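Putative branched-chain amino acid aminotransferase IlvE (Streptococcus mutans, PDB 4DQN) probably transfers amino groups between the branched-chain amino acids leucine, isoleucine or valine and 2-oxoglutarate, using pyridoxal 5'-phosphate as cofactor. Local coordinates at residues T6-L14 / E116-A125; E277-G285 / H306-V317. One frame throughout, in Å; residues are numbered along the deposited sequence.

Contact 1 (T6-L14 / E116-A125)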
# COMPACT_ATOMS: atom_id res chain seq x y z
N THR A 6 30.03 15.35 18.09
CA THR A 6 28.61 15.47 18.44
C THR A 6 28.19 16.95 18.53
O THR A 6 28.83 17.76 19.22
CB THR A 6 28.30 14.64 19.75
OG1 THR A 6 27.32 13.62 19.49
CG2 THR A 6 27.82 15.52 20.89
N VAL A 7 27.13 17.33 17.80
CA VAL A 7 26.57 18.70 17.89
C VAL A 7 25.79 18.83 19.18
O VAL A 7 25.86 17.96 20.04
CB VAL A 7 25.64 19.03 16.70
CG1 VAL A 7 26.42 19.08 15.40
CG2 VAL A 7 24.51 18.02 16.60
N ASP A 8 25.01 19.90 19.34
CA ASP A 8 24.34 20.10 20.63
C ASP A 8 22.81 20.04 20.59
O ASP A 8 22.12 21.05 20.51
CB ASP A 8 24.85 21.38 21.30
CG ASP A 8 26.31 21.27 21.72
OD1 ASP A 8 26.70 20.21 22.27
OD2 ASP A 8 27.08 22.24 21.50
N LEU A 9 22.30 18.82 20.68
CA LEU A 9 20.86 18.58 20.63
C LEU A 9 20.37 18.06 21.99
O LEU A 9 21.17 17.56 22.78
CB LEU A 9 20.54 17.58 19.52
CG LEU A 9 20.76 17.99 18.07
CD1 LEU A 9 20.44 16.84 17.11
CD2 LEU A 9 19.91 19.20 17.77
N ASP A 10 19.07 18.17 22.25
CA ASP A 10 18.49 17.67 23.49
C ASP A 10 18.39 16.14 23.45
O ASP A 10 17.29 15.59 23.42
CB ASP A 10 17.10 18.29 23.70
CG ASP A 10 16.58 18.10 25.11
OD1 ASP A 10 17.36 17.65 25.98
OD2 ASP A 10 15.39 18.43 25.36
N TRP A 11 19.55 15.48 23.47
CA TRP A 11 19.67 14.04 23.19
C TRP A 11 18.68 13.13 23.89
O TRP A 11 18.07 12.26 23.26
CB TRP A 11 21.09 13.56 23.47
CG TRP A 11 22.16 14.32 22.75
CD1 TRP A 11 23.10 15.14 23.31
CD2 TRP A 11 22.40 14.34 21.33
NE1 TRP A 11 23.92 15.65 22.33
CE2 TRP A 11 23.51 15.18 21.11
CE3 TRP A 11 21.80 13.72 20.24
CZ2 TRP A 11 24.03 15.41 19.83
CZ3 TRP A 11 22.32 13.95 18.96
CH2 TRP A 11 23.42 14.79 18.77
N LYS A 12 18.53 13.31 25.19
CA LYS A 12 17.64 12.45 25.96
C LYS A 12 16.16 12.69 25.62
O LYS A 12 15.33 11.80 25.81
CB LYS A 12 17.89 12.60 27.46
CG LYS A 12 19.10 11.80 27.96
CD LYS A 12 19.35 12.03 29.44
CE LYS A 12 18.06 11.94 30.24
NZ LYS A 12 18.22 12.32 31.67
N ASN A 13 15.84 13.87 25.11
CA ASN A 13 14.44 14.21 24.86
C ASN A 13 14.04 14.26 23.39
O ASN A 13 12.96 14.75 23.04
CB ASN A 13 14.06 15.48 25.61
CG ASN A 13 14.39 15.39 27.09
OD1 ASN A 13 14.14 14.36 27.72
ND2 ASN A 13 14.98 16.45 27.63
N LEU A 14 14.90 13.74 22.53
CA LEU A 14 14.48 13.41 21.18
C LEU A 14 13.43 12.36 21.40
O LEU A 14 13.49 11.60 22.38
CB LEU A 14 15.62 12.79 20.39
CG LEU A 14 16.81 13.70 20.17
CD1 LEU A 14 17.84 12.99 19.34
CD2 LEU A 14 16.38 15.01 19.50
N GLU A 116 28.29 13.53 13.43
CA GLU A 116 28.14 14.42 14.57
C GLU A 116 26.70 14.37 15.09
O GLU A 116 26.41 14.89 16.17
CB GLU A 116 28.61 15.84 14.21
CG GLU A 116 27.71 16.59 13.21
CD GLU A 116 27.89 16.16 11.74
OE1 GLU A 116 28.56 15.15 11.44
OE2 GLU A 116 27.33 16.86 10.86
N TYR A 117 25.80 13.73 14.34
CA TYR A 117 24.42 13.57 14.82
C TYR A 117 24.18 12.23 15.52
O TYR A 117 23.08 11.99 16.05
CB TYR A 117 23.41 13.75 13.67
CG TYR A 117 23.35 15.16 13.15
CD1 TYR A 117 24.20 15.59 12.13
CD2 TYR A 117 22.45 16.08 13.68
CE1 TYR A 117 24.16 16.87 11.66
CE2 TYR A 117 22.39 17.37 13.21
CZ TYR A 117 23.26 17.76 12.20
OH TYR A 117 23.22 19.04 11.71
N VAL A 118 25.17 11.35 15.50
CA VAL A 118 25.07 10.12 16.27
C VAL A 118 25.21 10.53 17.75
O VAL A 118 26.26 11.02 18.16
CB VAL A 118 26.15 9.10 15.88
CG1 VAL A 118 25.96 7.79 16.64
CG2 VAL A 118 26.11 8.84 14.37
N PRO A 119 24.14 10.35 18.55
CA PRO A 119 24.09 10.84 19.94
C PRO A 119 25.25 10.30 20.78
O PRO A 119 25.79 9.24 20.47
CB PRO A 119 22.76 10.29 20.45
CG PRO A 119 21.90 10.22 19.19
CD PRO A 119 22.87 9.70 18.16
N PRO A 120 25.62 11.03 21.84
CA PRO A 120 26.71 10.60 22.72
C PRO A 120 26.36 9.34 23.50
O PRO A 120 25.20 9.11 23.82
CB PRO A 120 26.85 11.78 23.71
CG PRO A 120 26.22 12.94 23.03
CD PRO A 120 25.10 12.36 22.21
N TYR A 121 27.37 8.53 23.80
CA TYR A 121 27.26 7.46 24.79
C TYR A 121 27.19 8.18 26.15
O TYR A 121 27.95 9.12 26.37
CB TYR A 121 28.55 6.63 24.68
CG TYR A 121 28.62 5.42 25.58
CD1 TYR A 121 29.03 5.54 26.90
CD2 TYR A 121 28.31 4.16 25.10
CE1 TYR A 121 29.11 4.43 27.73
CE2 TYR A 121 28.39 3.04 25.92
CZ TYR A 121 28.78 3.18 27.23
OH TYR A 121 28.86 2.08 28.04
N GLY A 122 26.30 7.81 27.08
CA GLY A 122 25.25 6.82 26.93
C GLY A 122 23.90 7.46 27.20
O GLY A 122 23.37 7.46 28.33
N THR A 123 23.34 8.05 26.15
CA THR A 123 22.02 8.65 26.18
C THR A 123 20.98 7.56 25.99
O THR A 123 19.81 7.75 26.32
CB THR A 123 21.88 9.61 24.99
OG1 THR A 123 22.34 8.95 23.80
CG2 THR A 123 22.74 10.84 25.19
N GLY A 124 21.42 6.43 25.45
CA GLY A 124 20.51 5.41 24.94
C GLY A 124 19.92 5.83 23.60
O GLY A 124 19.09 5.12 23.01
N ALA A 125 20.34 6.99 23.11
CA ALA A 125 19.85 7.52 21.84
C ALA A 125 20.76 7.09 20.70
O ALA A 125 21.94 6.77 20.91
CB ALA A 125 19.75 9.03 21.91
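Trp-11 lays its indole over Pro-119 and Pro-120. Its CB meets the methyl CG2 of Thr-123 at 3.6 Å. CG stands anti to the carbonyl carbon (chi1 -55°), carrying the ring out over the two prolines. CG, CD1, NE1, CD2 and CE2 all lie close to Pro-120 CD, CE2 nearest at 3.4 Å. Pro-120 CD sits 3.3 Å from the centroid of the five-membered ring and 5° off its normal, a CH-pi contact over the face. On the same face, Pro-119 CA makes a second CH-pi contact with the six-membered ring, 3.9 Å from its centroid. CE3 touches Pro-119 CB, CZ2 nears Pro-120 CD, and CZ3 comes to 3.6 Å from Tyr-117 O. CH2 lies near Tyr-117 O and Glu-116 O. Leu-9 O lies over the opposite face, near the rim.

The pairing joins the modelled N-terminus to the loop between helix 100-113 and strand 126-136 of the antiparallel sheet. Thr-123 forms an ST turn in that loop: OG1 accepts from Ala-125 N and donates to Pro-120 O, which also accepts from Thr-123 N. The Arg-68 guanidinium hydrogen-bonds Val-118 O through NH2 and Pro-119 O through NE.

Nearer the chain start, Val-7 N donates to Glu-116 O at 3.0 Å. Val-7 CG1 rests on Glu-116 CG at 3.6 Å. Val-7 CG2 lies over one face of the Tyr-117 ring, and Leu-9 CD1 meets its edge 4.0 Å from CD2.

Contact 2 (E277-G285 / H306-V317); sequences ELDKFVEAG and HVFYSETEVGPV
Phe-308 fills the angle between the 3-10 turn 278-280 and the strand that follows it. This strand, 281-288, belongs to the mixed sheet and opens with a classic beta bulge, where Val-282 and Glu-283 both face Ile-233. The Phe-308 ring turns one face to Ala-284, whose CB stands 3.6 Å from the ring centroid in a CH-pi contact. The imidazole CD2 of His-306 lies above the opposite face, offset toward the rim. The Phe-281 carbonyl oxygen comes at the ring edge, in plane, 3.5 Å from CD1.

His-306 and Leu-278 lie alongside in opposite senses. Leu-278 CB is centred over the imidazole, 3.7 Å from its centroid and 5° off the normal. Water 1 lies at the edge of the same ring, in its plane, 2.7 Å from NE2. It is hydrogen-bonded to NE2, and it donates to the carbonyl oxygens of Leu-278 and Phe-281, so it ties the imidazole to the turn.

The side chains of Glu-283 and Tyr-309 leave in the same direction, flank by flank, carboxylate and ring planes 60° apart. Gly-315 CA lies over the centre of one face of the Tyr-309 ring, and Val-282 O comes at its edge. Glu-283 runs extended beyond CG to the start of helix 316-329, where Gly-315 holds the N-cap position. OE1 is hydrogen-bonded to Thr-318 OG1. With its syn lone pair, OE2 accepts from Val-317 N at 3.0 Å, with an angle of 160° at the hydrogen.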
# COMPACT_ATOMS: atom_id res chain seq x y z
N GLU A 277 -5.10 -18.68 24.93
CA GLU A 277 -4.13 -19.27 25.85
C GLU A 277 -3.15 -18.22 26.39
O GLU A 277 -1.98 -18.52 26.60
CB GLU A 277 -3.34 -20.40 25.15
CG GLU A 277 -2.46 -19.90 23.98
CD GLU A 277 -1.59 -20.97 23.34
OE1 GLU A 277 -1.86 -22.18 23.58
OE2 GLU A 277 -0.65 -20.59 22.59
N LEU A 278 -3.62 -17.00 26.64
CA LEU A 278 -2.72 -15.93 27.10
C LEU A 278 -2.09 -16.20 28.47
O LEU A 278 -0.98 -15.73 28.74
CB LEU A 278 -3.42 -14.57 27.08
CG LEU A 278 -3.85 -14.04 25.71
CD1 LEU A 278 -4.49 -12.68 25.82
CD2 LEU A 278 -2.67 -13.99 24.77
N ASP A 279 -2.77 -16.98 29.31
CA ASP A 279 -2.22 -17.37 30.61
C ASP A 279 -0.97 -18.25 30.49
O ASP A 279 -0.29 -18.50 31.48
CB ASP A 279 -3.29 -18.08 31.44
CG ASP A 279 -4.24 -18.90 30.58
OD1 ASP A 279 -3.85 -20.00 30.14
OD2 ASP A 279 -5.39 -18.43 30.34
N LYS A 280 -0.69 -18.71 29.27
CA LYS A 280 0.52 -19.49 28.98
C LYS A 280 1.78 -18.64 29.23
O LYS A 280 2.88 -19.17 29.42
CB LYS A 280 0.49 -19.95 27.52
CG LYS A 280 1.57 -20.94 27.10
CD LYS A 280 1.50 -21.26 25.60
CE LYS A 280 2.57 -22.28 25.22
NZ LYS A 280 2.57 -22.66 23.78
N PHE A 281 1.60 -17.32 29.24
CA PHE A 281 2.75 -16.41 29.30
C PHE A 281 2.85 -15.60 30.58
O PHE A 281 1.94 -14.87 30.96
CB PHE A 281 2.76 -15.50 28.06
CG PHE A 281 2.84 -16.26 26.78
CD1 PHE A 281 3.97 -17.02 26.50
CD2 PHE A 281 1.79 -16.23 25.87
CE1 PHE A 281 4.06 -17.75 25.32
CE2 PHE A 281 1.87 -16.96 24.69
CZ PHE A 281 3.01 -17.72 24.41
N VAL A 282 4.00 -15.72 31.25
CA VAL A 282 4.27 -15.02 32.49
C VAL A 282 4.76 -13.59 32.21
O VAL A 282 4.59 -12.67 33.03
CB VAL A 282 5.27 -15.84 33.35
CG1 VAL A 282 6.12 -14.97 34.22
CG2 VAL A 282 4.51 -16.86 34.20
N GLU A 283 5.35 -13.40 31.03
CA GLU A 283 5.73 -12.07 30.53
C GLU A 283 5.46 -11.99 29.04
O GLU A 283 5.51 -13.01 28.34
CB GLU A 283 7.22 -11.79 30.76
CG GLU A 283 7.69 -11.77 32.21
CD GLU A 283 9.21 -11.59 32.30
OE1 GLU A 283 9.77 -10.86 31.45
OE2 GLU A 283 9.84 -12.18 33.20
N ALA A 284 5.21 -10.78 28.54
CA ALA A 284 5.02 -10.57 27.11
C ALA A 284 5.52 -9.20 26.71
O ALA A 284 5.52 -8.27 27.52
CB ALA A 284 3.55 -10.71 26.73
N GLY A 285 5.94 -9.06 25.45
CA GLY A 285 6.32 -7.76 24.94
C GLY A 285 6.27 -7.66 23.43
O GLY A 285 5.94 -8.63 22.73
N HIS A 306 -6.19 -8.66 29.93
CA HIS A 306 -5.30 -9.70 30.43
C HIS A 306 -3.93 -9.13 30.79
O HIS A 306 -3.24 -8.57 29.92
CB HIS A 306 -5.14 -10.82 29.41
CG HIS A 306 -4.39 -12.00 29.93
ND1 HIS A 306 -5.02 -13.13 30.40
CD2 HIS A 306 -3.06 -12.22 30.10
CE1 HIS A 306 -4.11 -14.00 30.82
NE2 HIS A 306 -2.92 -13.47 30.65
N VAL A 307 -3.54 -9.28 32.05
CA VAL A 307 -2.25 -8.78 32.51
C VAL A 307 -1.31 -9.95 32.67
O VAL A 307 -1.59 -10.89 33.41
CB VAL A 307 -2.38 -7.99 33.84
CG1 VAL A 307 -1.00 -7.65 34.40
CG2 VAL A 307 -3.16 -6.72 33.61
N PHE A 308 -0.19 -9.92 31.95
CA PHE A 308 0.77 -11.02 32.01
C PHE A 308 1.58 -10.97 33.29
O PHE A 308 1.61 -11.94 34.05
CB PHE A 308 1.70 -10.97 30.79
CG PHE A 308 0.98 -11.08 29.48
CD1 PHE A 308 0.70 -12.33 28.94
CD2 PHE A 308 0.57 -9.95 28.80
CE1 PHE A 308 0.03 -12.44 27.74
CE2 PHE A 308 -0.11 -10.04 27.60
CZ PHE A 308 -0.38 -11.29 27.06
N TYR A 309 2.24 -9.85 33.52
CA TYR A 309 3.17 -9.73 34.64
C TYR A 309 2.73 -8.62 35.57
O TYR A 309 2.46 -8.85 36.75
CB TYR A 309 4.59 -9.48 34.13
CG TYR A 309 5.60 -9.44 35.25
CD1 TYR A 309 6.06 -8.24 35.75
CD2 TYR A 309 6.07 -10.61 35.82
CE1 TYR A 309 6.97 -8.19 36.78
CE2 TYR A 309 6.98 -10.58 36.85
CZ TYR A 309 7.42 -9.36 37.33
OH TYR A 309 8.34 -9.30 38.35
N SER A 310 2.66 -7.41 35.04
CA SER A 310 2.26 -6.24 35.81
C SER A 310 1.89 -5.09 34.88
O SER A 310 2.38 -5.03 33.75
CB SER A 310 3.39 -5.80 36.74
OG SER A 310 3.07 -4.54 37.31
N GLU A 311 1.05 -4.18 35.36
CA GLU A 311 0.69 -3.02 34.56
C GLU A 311 1.70 -1.91 34.73
O GLU A 311 1.75 -0.98 33.93
CB GLU A 311 -0.69 -2.50 34.96
CG GLU A 311 -1.84 -3.34 34.46
CD GLU A 311 -3.18 -2.77 34.85
OE1 GLU A 311 -3.56 -1.72 34.31
OE2 GLU A 311 -3.84 -3.38 35.72
N THR A 312 2.52 -2.02 35.77
CA THR A 312 3.46 -0.95 36.10
C THR A 312 4.92 -1.37 36.09
O THR A 312 5.81 -0.57 35.78
CB THR A 312 3.12 -0.32 37.47
OG1 THR A 312 4.10 0.67 37.79
CG2 THR A 312 3.11 -1.39 38.56
N GLU A 313 5.18 -2.63 36.42
CA GLU A 313 6.55 -3.13 36.46
C GLU A 313 6.83 -4.09 35.31
O GLU A 313 5.91 -4.64 34.71
CB GLU A 313 6.84 -3.78 37.81
CG GLU A 313 7.16 -2.74 38.89
CD GLU A 313 6.65 -3.13 40.26
OE1 GLU A 313 5.82 -4.07 40.34
OE2 GLU A 313 7.07 -2.50 41.25
N VAL A 314 8.10 -4.27 34.99
CA VAL A 314 8.46 -5.15 33.89
C VAL A 314 9.17 -6.40 34.40
O VAL A 314 9.96 -6.34 35.34
CB VAL A 314 9.24 -4.39 32.78
CG1 VAL A 314 9.66 -3.02 33.27
CG2 VAL A 314 10.41 -5.19 32.25
N GLY A 315 8.84 -7.53 33.79
CA GLY A 315 9.35 -8.81 34.23
C GLY A 315 10.85 -8.97 34.12
O GLY A 315 11.49 -8.31 33.29
N PRO A 316 11.42 -9.86 34.94
CA PRO A 316 12.85 -10.15 35.02
C PRO A 316 13.44 -10.68 33.72
O PRO A 316 14.57 -10.30 33.40
CB PRO A 316 12.92 -11.24 36.10
CG PRO A 316 11.51 -11.77 36.24
CD PRO A 316 10.66 -10.57 35.99
N VAL A 317 12.73 -11.55 33.01
CA VAL A 317 13.29 -12.16 31.80
C VAL A 317 13.35 -11.12 30.69
O VAL A 317 14.34 -11.03 29.96
CB VAL A 317 12.47 -13.41 31.35
CG1 VAL A 317 13.01 -13.97 30.03
CG2 VAL A 317 12.48 -14.48 32.44
O HOH W 1 -0.72 -14.69 31.73

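Contacts 1 and 2 have centres about 32 Å apart and nearest atoms about 16 Å apart. They follow in series along the chain and share no element. Both are partly buried, though contact 2 has more buried residues among those that touch. Contact 1 joins two segments that are mostly loop, beside the antiparallel sheet. Contact 2 involves strands of the mixed sheet and runs through a loop to a helix start. Aromatic faces meet aliphatic carbons in both. Prolines and a valine supply those carbons in contact 1, a leucine and an alanine in contact 2. Their polar links differ: a backbone bond in the first, a carboxylate at a helix start and a bridging water in the second.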